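Local coordinates for protein CDA peptide synthetase I (Streptomyces coelicolor, PDB 5DU9) that belongs to the nonribosomal peptide synthetases, seen here as a condensation domain, a two-lobed relative of the CoA-dependent acyltransferases, at residues H10-A15 with G73-A78; S14-V19 with P306-N311; Y32-C37 with V156-I161; D162-A167 with P293-Y298. The protein carries 1 engineered substitution. One frame throughout, in Å; residues are numbered along the deposited sequence.

Contact 1 (H10-A15 with G73-A78); sequences HGLTSA and GRPYRA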
loop_
_atom_site.group_PDB
_atom_site.type_symbol
_atom_site.label_atom_id
_atom_site.label_comp_id
_atom_site.label_asym_id
_atom_site.label_seq_id
_atom_site.Cartn_x
_atom_site.Cartn_y
_atom_site.Cartn_z
ATOM N N HIS A 10 -19.764 13.367 8.042
ATOM C CA HIS A 10 -19.570 12.380 6.989
ATOM C C HIS A 10 -19.278 11.001 7.564
ATOM O O HIS A 10 -18.518 10.864 8.519
ATOM C CB HIS A 10 -18.430 12.814 6.066
ATOM C CG HIS A 10 -18.697 14.093 5.337
ATOM N ND1 HIS A 10 -19.450 14.149 4.184
ATOM C CD2 HIS A 10 -18.308 15.365 5.592
ATOM C CE1 HIS A 10 -19.518 15.399 3.763
ATOM N NE2 HIS A 10 -18.835 16.158 4.602
ATOM N N GLY A 11 -19.891 9.978 6.978
ATOM C CA GLY A 11 -19.653 8.614 7.408
ATOM C C GLY A 11 -18.273 8.148 6.996
ATOM O O GLY A 11 -17.751 8.570 5.963
ATOM N N LEU A 12 -17.673 7.292 7.816
ATOM C CA LEU A 12 -16.389 6.681 7.492
ATOM C C LEU A 12 -16.584 5.468 6.602
ATOM O O LEU A 12 -17.603 4.782 6.690
ATOM C CB LEU A 12 -15.648 6.254 8.760
ATOM C CG LEU A 12 -14.815 7.294 9.501
ATOM C CD1 LEU A 12 -15.699 8.417 10.025
ATOM C CD2 LEU A 12 -14.057 6.626 10.639
ATOM N N THR A 13 -15.600 5.199 5.751
ATOM C CA THR A 13 -15.563 3.939 5.025
ATOM C C THR A 13 -15.252 2.827 6.013
ATOM O O THR A 13 -14.824 3.093 7.133
ATOM C CB THR A 13 -14.499 3.930 3.931
ATOM O OG1 THR A 13 -13.209 3.991 4.547
ATOM C CG2 THR A 13 -14.676 5.115 2.984
ATOM N N SER A 14 -15.443 1.583 5.592
ATOM C CA SER A 14 -15.112 0.446 6.444
ATOM C C SER A 14 -13.637 0.468 6.833
ATOM O O SER A 14 -13.285 0.242 7.992
ATOM C CB SER A 14 -15.443 -0.868 5.738
ATOM O OG SER A 14 -16.845 -1.047 5.648
ATOM N N ALA A 15 -12.779 0.733 5.857
ATOM C CA ALA A 15 -11.343 0.785 6.101
ATOM C C ALA A 15 -10.998 1.896 7.089
ATOM O O ALA A 15 -10.135 1.736 7.939
ATOM C CB ALA A 15 -10.591 0.983 4.802
ATOM N N GLY A 73 -20.160 8.577 21.123
ATOM C CA GLY A 73 -18.790 8.107 21.034
ATOM C C GLY A 73 -18.438 7.471 19.701
ATOM O O GLY A 73 -17.404 6.813 19.586
ATOM N N ARG A 74 -19.287 7.669 18.695
ATOM C CA ARG A 74 -19.038 7.116 17.364
ATOM C C ARG A 74 -18.297 8.118 16.480
ATOM O O ARG A 74 -18.581 9.315 16.526
ATOM C CB ARG A 74 -20.352 6.709 16.698
ATOM C CG ARG A 74 -21.120 5.645 17.453
ATOM C CD ARG A 74 -22.296 5.133 16.639
ATOM N NE ARG A 74 -23.054 4.109 17.356
ATOM C CZ ARG A 74 -24.089 4.352 18.157
ATOM N NH1 ARG A 74 -24.515 5.593 18.359
ATOM N NH2 ARG A 74 -24.703 3.344 18.759
ATOM N N PRO A 75 -17.354 7.635 15.658
ATOM C CA PRO A 75 -16.569 8.555 14.827
ATOM C C PRO A 75 -17.313 9.084 13.604
ATOM O O PRO A 75 -18.183 8.399 13.063
ATOM C CB PRO A 75 -15.384 7.695 14.386
ATOM C CG PRO A 75 -15.934 6.318 14.351
ATOM C CD PRO A 75 -16.904 6.240 15.496
ATOM N N TYR A 76 -16.970 10.299 13.189
ATOM C CA TYR A 76 -17.411 10.829 11.907
ATOM C C TYR A 76 -16.304 11.693 11.320
ATOM O O TYR A 76 -15.368 12.078 12.022
ATOM C CB TYR A 76 -18.716 11.624 12.045
ATOM C CG TYR A 76 -18.643 12.895 12.872
ATOM C CD1 TYR A 76 -18.276 14.105 12.296
ATOM C CD2 TYR A 76 -18.982 12.890 14.219
ATOM C CE1 TYR A 76 -18.229 15.272 13.044
ATOM C CE2 TYR A 76 -18.941 14.054 14.974
ATOM C CZ TYR A 76 -18.561 15.239 14.382
ATOM O OH TYR A 76 -18.520 16.399 15.128
ATOM N N ARG A 77 -16.406 11.973 10.024
ATOM C CA ARG A 77 -15.419 12.784 9.329
ATOM C C ARG A 77 -15.972 14.181 9.063
ATOM O O ARG A 77 -17.118 14.331 8.641
ATOM C CB ARG A 77 -15.006 12.109 8.017
ATOM C CG ARG A 77 -13.961 12.875 7.224
ATOM C CD ARG A 77 -13.566 12.126 5.962
ATOM N NE ARG A 77 -14.696 11.956 5.051
ATOM C CZ ARG A 77 -15.170 12.912 4.258
ATOM N NH1 ARG A 77 -14.627 14.125 4.266
ATOM N NH2 ARG A 77 -16.201 12.661 3.464
ATOM N N ALA A 78 -15.147 15.193 9.323
ATOM C CA ALA A 78 -15.517 16.586 9.101
ATOM C C ALA A 78 -14.608 17.217 8.051
ATOM O O ALA A 78 -13.390 17.052 8.093
ATOM C CB ALA A 78 -15.444 17.365 10.403
HETATM O O HOH W 1 -18.080 10.364 3.700
HETATM O O HOH W 2 -15.134 9.208 5.024
HETATM O O HOH W 3 -18.959 7.093 10.376
#

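Contact 2 (S14-V19 with P306-N311); sequences SAQHCV and PGMVSN. Engineered in segment 14-19: Cys18 (natural residue Glu). With UM2 ((2S)-2-amino-N-butyl-propanamide), chain E.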
loop_
_atom_site.group_PDB
_atom_site.type_symbol
_atom_site.label_atom_id
_atom_site.label_comp_id
_atom_site.label_asym_id
_atom_site.label_seq_id
_atom_site.Cartn_x
_atom_site.Cartn_y
_atom_site.Cartn_z
ATOM N N SER A 14 -15.443 1.583 5.592
ATOM C CA SER A 14 -15.112 0.446 6.444
ATOM C C SER A 14 -13.637 0.468 6.833
ATOM O O SER A 14 -13.285 0.242 7.992
ATOM C CB SER A 14 -15.443 -0.868 5.738
ATOM O OG SER A 14 -16.845 -1.047 5.648
ATOM N N ALA A 15 -12.779 0.733 5.857
ATOM C CA ALA A 15 -11.343 0.785 6.101
ATOM C C ALA A 15 -10.998 1.896 7.089
ATOM O O ALA A 15 -10.135 1.736 7.939
ATOM C CB ALA A 15 -10.591 0.983 4.802
ATOM N N GLN A 16 -11.683 3.025 6.979
ATOM C CA GLN A 16 -11.434 4.129 7.895
ATOM C C GLN A 16 -11.895 3.780 9.311
ATOM O O GLN A 16 -11.215 4.110 10.285
ATOM C CB GLN A 16 -12.123 5.396 7.398
ATOM C CG GLN A 16 -11.424 6.007 6.203
ATOM C CD GLN A 16 -12.126 7.239 5.670
ATOM O OE1 GLN A 16 -13.343 7.253 5.507
ATOM N NE2 GLN A 16 -11.359 8.279 5.390
ATOM N N HIS A 17 -13.041 3.110 9.425
ATOM C CA HIS A 17 -13.517 2.618 10.719
ATOM C C HIS A 17 -12.479 1.689 11.351
ATOM O O HIS A 17 -12.238 1.734 12.555
ATOM C CB HIS A 17 -14.848 1.876 10.573
ATOM C CG HIS A 17 -16.052 2.768 10.604
ATOM N ND1 HIS A 17 -16.466 3.421 11.744
ATOM C CD2 HIS A 17 -16.945 3.095 9.638
ATOM C CE1 HIS A 17 -17.555 4.122 11.478
ATOM N NE2 HIS A 17 -17.866 3.942 10.207
ATOM N N CYS A 18 -11.873 0.844 10.522
ATOM C CA CYS A 18 -10.861 -0.105 10.979
ATOM C C CYS A 18 -9.640 0.614 11.557
ATOM O O CYS A 18 -9.158 0.277 12.646
ATOM C CB CYS A 18 -10.441 -1.017 9.820
ATOM S SG CYS A 18 -9.121 -2.196 10.205
ATOM N N VAL A 19 -9.139 1.601 10.823
ATOM C CA VAL A 19 -7.994 2.373 11.278
ATOM C C VAL A 19 -8.350 3.152 12.539
ATOM O O VAL A 19 -7.555 3.222 13.473
ATOM C CB VAL A 19 -7.498 3.334 10.181
ATOM C CG1 VAL A 19 -6.412 4.264 10.712
ATOM C CG2 VAL A 19 -6.966 2.537 9.000
ATOM N N PRO A 306 -9.978 10.009 -3.800
ATOM C CA PRO A 306 -8.901 9.845 -2.821
ATOM C C PRO A 306 -9.452 9.570 -1.427
ATOM O O PRO A 306 -10.416 10.203 -1.001
ATOM C CB PRO A 306 -8.161 11.183 -2.880
ATOM C CG PRO A 306 -8.462 11.714 -4.246
ATOM C CD PRO A 306 -9.869 11.284 -4.529
ATOM N N GLY A 307 -8.852 8.615 -0.731
ATOM C CA GLY A 307 -9.366 8.205 0.557
ATOM C C GLY A 307 -8.676 6.951 1.042
ATOM O O GLY A 307 -7.563 6.640 0.626
ATOM N N MET A 308 -9.351 6.249 1.943
ATOM C CA MET A 308 -8.860 5.006 2.509
ATOM C C MET A 308 -10.002 4.000 2.483
ATOM O O MET A 308 -10.941 4.110 3.272
ATOM C CB MET A 308 -8.350 5.234 3.934
ATOM C CG MET A 308 -8.183 3.977 4.770
ATOM S SD MET A 308 -7.244 2.689 3.936
ATOM C CE MET A 308 -6.764 1.664 5.330
ATOM N N VAL A 309 -9.937 3.044 1.557
ATOM C CA VAL A 309 -10.990 2.035 1.424
ATOM C C VAL A 309 -10.440 0.632 1.221
ATOM O O VAL A 309 -11.205 -0.318 1.102
ATOM C CB VAL A 309 -11.942 2.346 0.241
ATOM C CG1 VAL A 309 -12.908 3.447 0.614
ATOM C CG2 VAL A 309 -11.159 2.707 -1.006
ATOM N N SER A 310 -9.117 0.498 1.201
ATOM C CA SER A 310 -8.500 -0.780 0.890
ATOM C C SER A 310 -8.891 -1.884 1.875
ATOM O O SER A 310 -9.212 -1.633 3.043
ATOM C CB SER A 310 -6.980 -0.636 0.851
ATOM O OG SER A 310 -6.492 -0.121 2.068
ATOM N N ASN A 311 -8.858 -3.109 1.364
ATOM C CA ASN A 311 -9.232 -4.301 2.102
ATOM C C ASN A 311 -8.076 -5.291 2.025
ATOM O O ASN A 311 -7.267 -5.222 1.105
ATOM C CB ASN A 311 -10.517 -4.893 1.513
ATOM C CG ASN A 311 -11.151 -5.951 2.395
ATOM O OD1 ASN A 311 -10.974 -5.972 3.613
ATOM N ND2 ASN A 311 -11.921 -6.833 1.774
HETATM C CCH UM2 E . -8.279 -2.703 8.694
HETATM C CCI UM2 E . -7.759 -1.515 7.906
HETATM C CCJ UM2 E . -6.367 -1.066 8.358
HETATM C CCK UM2 E . -5.241 -1.910 7.761
HETATM N NCL UM2 E . -4.835 -1.506 6.421
HETATM C CCM UM2 E . -3.552 -1.454 6.056
HETATM O OCN UM2 E . -2.639 -1.271 6.848
HETATM C CCO UM2 E . -3.251 -1.663 4.599
HETATM C CCP UM2 E . -3.078 -3.154 4.328
HETATM N NCQ UM2 E . -1.994 -0.980 4.237
HETATM O O HOH W 4 -13.500 0.553 3.021
#

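Contact 3 (Y32-C37 with V156-I161); sequences YRTGSC and VHHIVI. With UM2 ((2S)-2-amino-N-butyl-propanamide), chain E.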
loop_
_atom_site.group_PDB
_atom_site.type_symbol
_atom_site.label_atom_id
_atom_site.label_comp_id
_atom_site.label_asym_id
_atom_site.label_seq_id
_atom_site.Cartn_x
_atom_site.Cartn_y
_atom_site.Cartn_z
ATOM N N TYR A 32 0.108 3.991 12.490
ATOM C CA TYR A 32 -0.659 4.065 11.246
ATOM C C TYR A 32 -0.226 5.258 10.388
ATOM O O TYR A 32 -0.947 5.674 9.479
ATOM C CB TYR A 32 -2.163 4.095 11.560
ATOM C CG TYR A 32 -2.665 2.706 11.893
ATOM C CD1 TYR A 32 -2.576 2.204 13.187
ATOM C CD2 TYR A 32 -3.181 1.879 10.907
ATOM C CE1 TYR A 32 -3.003 0.924 13.489
ATOM C CE2 TYR A 32 -3.612 0.598 11.201
ATOM C CZ TYR A 32 -3.525 0.127 12.490
ATOM O OH TYR A 32 -3.950 -1.151 12.779
ATOM N N ARG A 33 0.968 5.782 10.660
ATOM C CA ARG A 33 1.635 6.686 9.723
ATOM C C ARG A 33 2.223 5.873 8.581
ATOM O O ARG A 33 2.995 4.937 8.808
ATOM C CB ARG A 33 2.758 7.486 10.391
ATOM C CG ARG A 33 2.335 8.505 11.447
ATOM C CD ARG A 33 1.613 9.711 10.863
ATOM N NE ARG A 33 2.281 10.290 9.693
ATOM C CZ ARG A 33 3.079 11.357 9.703
ATOM N NH1 ARG A 33 3.354 12.011 10.828
ATOM N NH2 ARG A 33 3.605 11.786 8.564
ATOM N N THR A 34 1.863 6.240 7.356
ATOM C CA THR A 34 2.370 5.573 6.165
ATOM C C THR A 34 2.974 6.607 5.234
ATOM O O THR A 34 2.858 7.810 5.471
ATOM C CB THR A 34 1.257 4.802 5.442
ATOM O OG1 THR A 34 0.169 5.690 5.163
ATOM C CG2 THR A 34 0.755 3.668 6.308
ATOM N N GLY A 35 3.630 6.151 4.178
ATOM C CA GLY A 35 4.233 7.095 3.264
ATOM C C GLY A 35 4.807 6.497 2.004
ATOM O O GLY A 35 4.996 5.285 1.881
ATOM N N SER A 36 5.080 7.384 1.057
ATOM C CA SER A 36 5.762 7.029 -0.174
ATOM C C SER A 36 6.522 8.261 -0.616
ATOM O O SER A 36 6.424 9.311 0.019
ATOM C CB SER A 36 4.782 6.581 -1.255
ATOM O OG SER A 36 3.940 7.656 -1.640
ATOM N N CYS A 37 7.270 8.147 -1.704
ATOM C CA CYS A 37 7.925 9.315 -2.270
ATOM C C CYS A 37 8.075 9.172 -3.774
ATOM O O CYS A 37 7.891 8.085 -4.317
ATOM C CB CYS A 37 9.293 9.540 -1.621
ATOM S SG CYS A 37 10.520 8.256 -1.957
ATOM N N VAL A 156 1.470 10.404 5.339
ATOM C CA VAL A 156 0.051 10.504 5.637
ATOM C C VAL A 156 -0.298 9.699 6.867
ATOM O O VAL A 156 0.488 8.870 7.331
ATOM C CB VAL A 156 -0.822 10.003 4.461
ATOM C CG1 VAL A 156 -0.556 10.815 3.198
ATOM C CG2 VAL A 156 -0.587 8.512 4.199
ATOM N N HIS A 157 -1.482 9.968 7.400
ATOM C CA HIS A 157 -2.129 9.027 8.291
ATOM C C HIS A 157 -2.910 8.073 7.408
ATOM O O HIS A 157 -3.593 8.509 6.486
ATOM C CB HIS A 157 -3.052 9.719 9.284
ATOM C CG HIS A 157 -3.421 8.853 10.444
ATOM N ND1 HIS A 157 -4.209 7.730 10.310
ATOM C CD2 HIS A 157 -3.090 8.931 11.754
ATOM C CE1 HIS A 157 -4.355 7.158 11.494
ATOM N NE2 HIS A 157 -3.682 7.864 12.384
ATOM N N HIS A 158 -2.798 6.775 7.668
ATOM C CA HIS A 158 -3.455 5.785 6.828
ATOM C C HIS A 158 -4.971 6.009 6.741
ATOM O O HIS A 158 -5.608 5.582 5.776
ATOM C CB HIS A 158 -3.150 4.371 7.344
ATOM C CG HIS A 158 -3.178 3.321 6.278
ATOM N ND1 HIS A 158 -3.848 3.488 5.085
ATOM C CD2 HIS A 158 -2.598 2.100 6.214
ATOM C CE1 HIS A 158 -3.689 2.409 4.339
ATOM N NE2 HIS A 158 -2.937 1.550 5.003
ATOM N N ILE A 159 -5.551 6.694 7.723
ATOM C CA ILE A 159 -6.997 6.882 7.727
ATOM C C ILE A 159 -7.480 7.793 6.592
ATOM O O ILE A 159 -8.658 7.756 6.255
ATOM C CB ILE A 159 -7.504 7.442 9.089
ATOM C CG1 ILE A 159 -8.991 7.116 9.270
ATOM C CG2 ILE A 159 -7.246 8.943 9.213
ATOM C CD1 ILE A 159 -9.510 7.331 10.685
ATOM N N VAL A 160 -6.592 8.592 5.992
ATOM C CA VAL A 160 -7.021 9.500 4.920
ATOM C C VAL A 160 -6.535 9.085 3.523
ATOM O O VAL A 160 -7.120 9.503 2.523
ATOM C CB VAL A 160 -6.567 10.968 5.174
ATOM C CG1 VAL A 160 -7.320 11.561 6.362
ATOM C CG2 VAL A 160 -5.067 11.073 5.377
ATOM N N ILE A 161 -5.485 8.272 3.449
ATOM C CA ILE A 161 -4.860 7.946 2.161
ATOM C C ILE A 161 -4.383 6.501 2.105
ATOM O O ILE A 161 -3.612 6.063 2.966
ATOM C CB ILE A 161 -3.654 8.887 1.873
ATOM C CG1 ILE A 161 -4.133 10.314 1.563
ATOM C CG2 ILE A 161 -2.787 8.363 0.719
ATOM C CD1 ILE A 161 -4.887 10.472 0.250
HETATM C CCH UM2 E . -8.279 -2.703 8.694
HETATM C CCI UM2 E . -7.759 -1.515 7.906
HETATM C CCJ UM2 E . -6.367 -1.066 8.358
HETATM C CCK UM2 E . -5.241 -1.910 7.761
HETATM N NCL UM2 E . -4.835 -1.506 6.421
HETATM C CCM UM2 E . -3.552 -1.454 6.056
HETATM O OCN UM2 E . -2.639 -1.271 6.848
HETATM C CCO UM2 E . -3.251 -1.663 4.599
HETATM C CCP UM2 E . -3.078 -3.154 4.328
HETATM N NCQ UM2 E . -1.994 -0.980 4.237
HETATM O O HOH W 5 -1.240 4.762 3.240
#

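Contact 4 (D162-A167 with P293-Y298); sequences DGTSMA and PVTGRY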
loop_
_atom_site.group_PDB
_atom_site.type_symbol
_atom_site.label_atom_id
_atom_site.label_comp_id
_atom_site.label_asym_id
_atom_site.label_seq_id
_atom_site.Cartn_x
_atom_site.Cartn_y
_atom_site.Cartn_z
ATOM N N ASP A 162 -4.850 5.775 1.092
ATOM C CA ASP A 162 -4.355 4.432 0.795
ATOM C C ASP A 162 -3.425 4.456 -0.423
ATOM O O ASP A 162 -3.155 5.512 -0.993
ATOM C CB ASP A 162 -5.518 3.453 0.574
ATOM C CG ASP A 162 -6.521 3.930 -0.466
ATOM O OD1 ASP A 162 -6.139 4.671 -1.396
ATOM O OD2 ASP A 162 -7.702 3.530 -0.358
ATOM N N GLY A 163 -2.930 3.287 -0.816
ATOM C CA GLY A 163 -1.962 3.202 -1.896
ATOM C C GLY A 163 -2.470 3.776 -3.204
ATOM O O GLY A 163 -1.762 4.526 -3.880
ATOM N N THR A 164 -3.698 3.414 -3.565
ATOM C CA THR A 164 -4.330 3.915 -4.775
ATOM C C THR A 164 -4.372 5.440 -4.762
ATOM O O THR A 164 -4.137 6.088 -5.782
ATOM C CB THR A 164 -5.761 3.357 -4.919
ATOM O OG1 THR A 164 -5.697 1.936 -5.086
ATOM C CG2 THR A 164 -6.489 3.967 -6.115
ATOM N N SER A 165 -4.667 6.006 -3.597
ATOM C CA SER A 165 -4.864 7.445 -3.488
ATOM C C SER A 165 -3.551 8.215 -3.534
ATOM O O SER A 165 -3.536 9.381 -3.907
ATOM C CB SER A 165 -5.619 7.771 -2.205
ATOM O OG SER A 165 -6.906 7.174 -2.233
ATOM N N MET A 166 -2.453 7.570 -3.156
ATOM C CA MET A 166 -1.136 8.187 -3.311
ATOM C C MET A 166 -0.900 8.510 -4.784
ATOM O O MET A 166 -0.453 9.606 -5.134
ATOM C CB MET A 166 -0.036 7.269 -2.781
ATOM C CG MET A 166 -0.055 7.102 -1.272
ATOM S SD MET A 166 1.225 5.971 -0.714
ATOM C CE MET A 166 0.954 5.993 1.061
ATOM N N ALA A 167 -1.222 7.552 -5.644
ATOM C CA ALA A 167 -1.067 7.736 -7.080
ATOM C C ALA A 167 -1.994 8.835 -7.596
ATOM O O ALA A 167 -1.598 9.647 -8.429
ATOM C CB ALA A 167 -1.332 6.427 -7.815
ATOM N N PRO A 293 -3.844 -7.526 -0.496
ATOM C CA PRO A 293 -4.686 -6.326 -0.527
ATOM C C PRO A 293 -5.500 -6.206 -1.814
ATOM O O PRO A 293 -5.034 -6.602 -2.884
ATOM C CB PRO A 293 -3.677 -5.176 -0.412
ATOM C CG PRO A 293 -2.353 -5.743 -0.803
ATOM C CD PRO A 293 -2.449 -7.239 -0.875
ATOM N N VAL A 294 -6.718 -5.685 -1.692
ATOM C CA VAL A 294 -7.505 -5.264 -2.840
ATOM C C VAL A 294 -7.935 -3.824 -2.583
ATOM O O VAL A 294 -7.944 -3.381 -1.441
ATOM C CB VAL A 294 -8.725 -6.184 -3.079
ATOM C CG1 VAL A 294 -8.253 -7.602 -3.386
ATOM C CG2 VAL A 294 -9.662 -6.181 -1.878
ATOM N N THR A 295 -8.268 -3.080 -3.629
ATOM C CA THR A 295 -8.477 -1.646 -3.458
ATOM C C THR A 295 -9.763 -1.308 -2.716
ATOM O O THR A 295 -9.862 -0.250 -2.102
ATOM C CB THR A 295 -8.512 -0.907 -4.801
ATOM O OG1 THR A 295 -9.653 -1.324 -5.560
ATOM C CG2 THR A 295 -7.237 -1.169 -5.591
ATOM N N GLY A 296 -10.748 -2.195 -2.785
ATOM C CA GLY A 296 -12.043 -1.922 -2.187
ATOM C C GLY A 296 -12.827 -0.861 -2.943
ATOM O O GLY A 296 -13.790 -0.292 -2.423
ATOM N N ARG A 297 -12.412 -0.593 -4.179
ATOM C CA ARG A 297 -13.060 0.411 -5.018
ATOM C C ARG A 297 -13.934 -0.241 -6.077
ATOM O O ARG A 297 -13.444 -0.958 -6.948
ATOM C CB ARG A 297 -12.007 1.311 -5.666
ATOM C CG ARG A 297 -11.281 2.146 -4.639
ATOM C CD ARG A 297 -9.984 2.760 -5.137
ATOM N NE ARG A 297 -9.333 3.424 -4.015
ATOM C CZ ARG A 297 -9.598 4.663 -3.617
ATOM N NH1 ARG A 297 -10.475 5.407 -4.278
ATOM N NH2 ARG A 297 -8.981 5.164 -2.557
ATOM N N TYR A 298 -15.236 0.015 -5.981
ATOM C CA TYR A 298 -16.217 -0.583 -6.872
ATOM C C TYR A 298 -16.995 0.501 -7.603
ATOM O O TYR A 298 -17.735 1.271 -6.994
ATOM C CB TYR A 298 -17.144 -1.501 -6.073
ATOM C CG TYR A 298 -16.345 -2.515 -5.303
ATOM C CD1 TYR A 298 -15.808 -3.626 -5.938
ATOM C CD2 TYR A 298 -16.077 -2.336 -3.956
ATOM C CE1 TYR A 298 -15.046 -4.542 -5.242
ATOM C CE2 TYR A 298 -15.318 -3.248 -3.252
ATOM C CZ TYR A 298 -14.805 -4.347 -3.900
ATOM O OH TYR A 298 -14.044 -5.259 -3.201
HETATM O O HOH W 6 -7.899 1.580 -2.320
#

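Contact 1 (H10-A15 with G73-A78)
His10 lays its imidazole almost flat against the guanidinium of Arg77, the two planes only 17° apart and their centres 4.4 Å from each other. The stack lies beside a single antiparallel beta bridge, through which the N-terminal arm of the condensation domain joins strand 75-79 of the hairpin 65-69/75-79. At this hydrogen-bonded pair, Arg77 N gives a nearly straight bond of 2.8 Å to His10 O, and His10 N returns one of 2.9 Å to Arg77 O. The arginine chain leaves with CG anti to the backbone N and then bends at chi3 (62°), a turn that brings NH2 over the imidazole, 3.4 Å from His10 CG. Both groups are fixed from beyond the bridge, His10 ND1 by Asp195 and Arg77 NH1 by Glu61 and Ser65, which should set their rotation. Farther along, Leu12 rests its two methyls on the strand: CD1 lies 3.5 Å from Tyr76 CA, while CD2 reaches the ring of Pro75. Two waters link Gly11 O to NE and NH2 of Arg77, and a third accepts from Leu12 N at 2.9 Å and donates to Pro75 O at 3.1 Å.

Contact 2 (S14-V19 with P306-N311)
Ala15 presses its methyl into the bend of the loop 306-311, where CB sits 3.5 Å from Met308 O and 3.4 Å from Ser310 O. Those carbonyls find their hydrogen bonds elsewhere, Met308 O with Thr13 OG1 and Ser310 O with Arg346, so the methyl is simply packed between them. Met308 answers with its side chain. CG stands anti to the backbone N (chi1 163°), and a bend at chi2 (50°) folds the thioether along the helix surface: CG touches Ala15 CB at 3.8 Å, SD also lies near that methyl, and CE ends 3.8 Å from Val19 CG2. Gln16 runs past the methionine in the opposite direction, its CG against Met308 CB at 3.9 Å, and its extended chain carries the amide on to Ile159 O, which accepts from NE2. The contact forms part of the pocket of the condensation domain that holds (2S)-2-amino-N-butyl-propanamide. Cys18, an engineered residue in place of glutamate, carries that group on a covalent bond of 1.8 Å from SG to CCH. Val19 CG2 and Met308 CE meet the ligand farther along, at CCJ and NCL respectively. One water bridges the backbones, accepting from Ala15 N and donating to Val309 O. The first turns of helix 14-24 thus lie on the loop between helix 300-303 and strand 311-318, with helix 194-205 touching Val309 and helix 347-354 lying against Cys18 and Asn311.

Contact 3 (Y32-C37 with V156-I161)
His158 leads from the end of strand 149-157 past Thr34 and on to the bound (2S)-2-amino-N-butyl-propanamide. Its CB lies 3.3 Å from Tyr32 O, the same carbonyl that accepts a 2.8 Å bond from His158 N. CG and CD2 pass the methyl of Thr34, CD2 being 3.7 Å from CG2, and CD2 also nears the ligand oxygen OCN. With CG anti to the backbone N (chi1 -152°), the ring points NE2 at the ligand, whose NCQ donates to it at 2.8 Å, at the ring edge and in its plane. On the other side of the imidazole ND1 makes a weak bond to Ile161 O. A water over one ring face joins Thr34 OG1 to Ile161 O. His157 and His158 open the HHxxxDG signature of condensation domains, and the first histidine is turned elsewhere: its ring has Tyr32 O over one face, ND1 accepts in plane from Ile159 N at 3.1 Å, and NE2 bonds with Gln23. Behind them the strands pair antiparallel. Thr34 and Val156 form the hydrogen-bonded pair, with Val156 N to Thr34 O at 2.9 Å. Thr34 N reaches Val156 O from one face of its plane. Arg33 NE lies 3.3 Å from Val156 O, well above the opposite face, and its guanidinium goes on to Thr128 O and Asp125. Strand 33-40 lies between 149-157 and 379-384 in the mixed sheet, while helix 14-24 packs on Tyr32 and His157, and helix 163-182 on Ser36 and Ile161.

Contact 4 (D162-A167 with P293-Y298)
Arg297 and Asp162 approach from opposite directions and meet with their flat groups almost perpendicular, the carboxylate plane turned 78° from the guanidinium. Arg297 NH2 alone serves both oxygens of the salt bridge, 3.1 Å from Asp162 OD1 and 3.0 Å from Asp162 OD2, using the syn lone pair of each. Thr164 slides alongside in the reverse sense to the arginine and sets its CG2 over one face of the guanidinium, 3.6 Å from Arg297 NE. The arginine chain is extended from CG to NE, reaching from its loop to the helix start, and NH1 continues to Ala302 O and Thr305 O. Asp162 is the aspartate of the HHxxxDG motif of condensation domains and also the N-cap of helix 163-182. Its chi1 of 53° puts CG between the backbone N and the carbonyl carbon, and from there OD1 accepts from Ser165 N at 3.0 Å, met nearly along its C-O axis. OD2 takes a further bond from Val309 N, so the buried carboxylate is held on both oxygens, which fixes its rotation. A water lies in the guanidinium plane, accepting from Arg297 NE at 2.9 Å and donating to Thr295 O, with a weak bond to Asp162 OD2. Thr295 CG2 lies 3.5 Å from Thr164 OG1, the two side chains crossing at about a right angle, while Thr295 OG1 accepts from Arg297 N in an ST turn.

From the N terminus, contact 1 closes the first loop, joining the arm before helix 14-24 to the hairpin strand 75-79. Contact 2 starts from the same stretch, sharing Ser14 and Ala15, but closes a far longer loop at 306-311. Within that loop contacts 3 and 4 follow in series. Contact 3 pairs strand 33-40 with 149-157 and crosses contact 1, since its segments alternate with those of 10-15 and 73-78. Contact 4 opens directly after it, at helix 163-182, and ends beyond strand 287-294. Contact 2 touches each of the others: the loop 306-311 meets helix 14-24, the turn after strand 149-157 and the start of helix 163-182. Contacts 2 and 3 both meet the ligand.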